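SusD superfamily protein (Bacteroides fragilis NCTC 9343, PDB 3NQP) probably binds glycans at the cell surface as an outer-membrane lipoprotein of the SusD family. Local coordinates at residues A[335-340]-A[358-363]. Numbering follows the deposited sequence.
Sequences EATFIA and VRKNIG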
# COMPACT_ATOMS: atom_id res chain seq x y z
N GLU A 335 -14.76 -12.82 -5.12
CA GLU A 335 -15.07 -12.57 -6.54
C GLU A 335 -14.97 -11.09 -6.89
O GLU A 335 -14.77 -10.75 -8.04
CB GLU A 335 -16.44 -13.18 -6.93
CG GLU A 335 -16.47 -14.63 -6.72
CD GLU A 335 -15.45 -15.36 -7.59
OE1 GLU A 335 -15.36 -15.08 -8.84
OE2 GLU A 335 -14.77 -16.23 -7.00
N ALA A 336 -15.03 -10.18 -5.91
CA ALA A 336 -14.75 -8.77 -6.20
C ALA A 336 -13.27 -8.59 -6.57
O ALA A 336 -12.93 -7.75 -7.40
CB ALA A 336 -15.11 -7.89 -5.02
N THR A 337 -12.39 -9.37 -5.94
CA THR A 337 -10.98 -9.17 -6.13
C THR A 337 -10.50 -9.98 -7.33
O THR A 337 -9.65 -9.49 -8.09
CB THR A 337 -10.16 -9.56 -4.83
OG1 THR A 337 -10.65 -8.80 -3.68
CG2 THR A 337 -8.65 -9.33 -5.07
N PHE A 338 -11.00 -11.21 -7.47
CA PHE A 338 -10.50 -12.15 -8.39
C PHE A 338 -11.57 -12.77 -9.31
O PHE A 338 -12.73 -12.88 -8.94
CB PHE A 338 -9.92 -13.33 -7.64
CG PHE A 338 -8.65 -13.06 -6.90
CD1 PHE A 338 -7.45 -12.89 -7.57
CD2 PHE A 338 -8.64 -13.12 -5.53
CE1 PHE A 338 -6.27 -12.73 -6.85
CE2 PHE A 338 -7.42 -12.91 -4.81
CZ PHE A 338 -6.28 -12.76 -5.50
N ILE A 339 -11.13 -13.18 -10.51
CA ILE A 339 -11.84 -14.18 -11.30
C ILE A 339 -10.89 -15.36 -11.43
O ILE A 339 -9.68 -15.19 -11.57
CB ILE A 339 -12.30 -13.68 -12.72
CG1 ILE A 339 -13.24 -14.72 -13.37
CG2 ILE A 339 -11.08 -13.30 -13.61
CD1 ILE A 339 -13.95 -14.24 -14.73
N ALA A 340 -11.44 -16.58 -11.37
CA ALA A 340 -10.61 -17.78 -11.46
C ALA A 340 -10.71 -18.39 -12.87
O ALA A 340 -11.76 -18.34 -13.53
CB ALA A 340 -11.07 -18.79 -10.40
N VAL A 358 -6.82 -10.49 -11.39
CA VAL A 358 -7.32 -9.51 -10.46
C VAL A 358 -8.20 -8.50 -11.17
O VAL A 358 -7.73 -7.76 -12.07
CB VAL A 358 -6.14 -8.78 -9.70
CG1 VAL A 358 -6.71 -7.70 -8.76
CG2 VAL A 358 -5.31 -9.83 -8.89
N ARG A 359 -9.47 -8.46 -10.76
CA ARG A 359 -10.44 -7.52 -11.29
C ARG A 359 -10.92 -6.50 -10.24
O ARG A 359 -11.94 -5.83 -10.44
CB ARG A 359 -11.63 -8.30 -11.85
CG ARG A 359 -12.33 -9.16 -10.84
CD ARG A 359 -13.70 -9.61 -11.37
NE ARG A 359 -14.10 -10.85 -10.73
CZ ARG A 359 -14.97 -11.71 -11.26
NH1 ARG A 359 -15.51 -11.40 -12.43
NH2 ARG A 359 -15.28 -12.85 -10.64
N LYS A 360 -10.15 -6.36 -9.16
CA LYS A 360 -10.50 -5.50 -8.03
C LYS A 360 -10.68 -4.05 -8.40
O LYS A 360 -11.58 -3.40 -7.87
CB LYS A 360 -9.39 -5.57 -6.96
CG LYS A 360 -9.77 -4.92 -5.61
CD LYS A 360 -8.75 -5.27 -4.52
CE LYS A 360 -9.02 -4.49 -3.23
NZ LYS A 360 -8.21 -5.00 -2.11
N ASN A 361 -9.83 -3.55 -9.29
CA ASN A 361 -9.68 -2.10 -9.51
C ASN A 361 -9.17 -1.82 -10.95
O ASN A 361 -8.16 -1.19 -11.15
CB ASN A 361 -8.76 -1.52 -8.42
CG ASN A 361 -8.67 -0.01 -8.44
OD1 ASN A 361 -9.66 0.69 -8.73
ND2 ASN A 361 -7.49 0.51 -8.05
N ILE A 362 -9.87 -2.39 -11.93
CA ILE A 362 -9.47 -2.29 -13.36
C ILE A 362 -10.32 -1.27 -14.14
O ILE A 362 -10.46 -1.36 -15.37
CB ILE A 362 -9.42 -3.69 -14.05
CG1 ILE A 362 -10.76 -4.44 -13.94
CG2 ILE A 362 -8.29 -4.53 -13.44
CD1 ILE A 362 -10.99 -5.57 -15.08
N GLY A 363 -10.86 -0.28 -13.44
CA GLY A 363 -11.48 0.89 -14.14
C GLY A 363 -12.81 0.56 -14.81
O GLY A 363 -13.66 -0.06 -14.20
O HOH W 1 -9.08 -7.63 -1.65
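Phe338 and Val358 form an antiparallel, non-hydrogen-bonded pair at the open end of the two-stranded hairpin 338-344/351-358, where helix 333-337 runs directly into the first strand. Their side chains lie on the same face of the sheet, and Val358 CG2 approaches Phe338 CE1 obliquely at 3.7 Å; two bulky apolar residues suit this buried position. The methyl CG2 of Thr337 lies over one face of the phenyl ring, offset toward its rim.

Backbone polar contacts gather at the end of the helix. Arg359 N donates to Thr337 O over 2.9 Å, while Val358 CA makes a CA-H...O contact with Thr337 O and Lys360 CA one with Ala336 O.

Arginine suits position 359 because its long chain carries several donors to the helix-strand junction. Extended from CG to NE, it makes weak hydrogen bonds from Arg359 NE to Glu335 O (2.8 Å) and from both NE and NH2 to Phe338 O, which lies near the guanidinium plane. Arg359 NH2 also forms a salt bridge with Glu335 OE1 at 2.9 Å, its hydrogen-bond geometry weak and the carboxylate turned 85° from the guanidinium; OE2 bonds to Tyr324 OH. Together these contacts probably limit rotation of the guanidinium, and Ile339 CB sits 3.6 Å above the centre of the Arg359 guanidinium.

Lys360 runs alongside Thr337, its CG anti to the backbone N (chi1 -169°), and carries its charge to Glu449 and the carbonyls of Glu445 and Ile447. Thr337 OG1, bonded to Arg333 O, also accepts from a water that in turn accepts from Lys360 NZ at 2.8 Å.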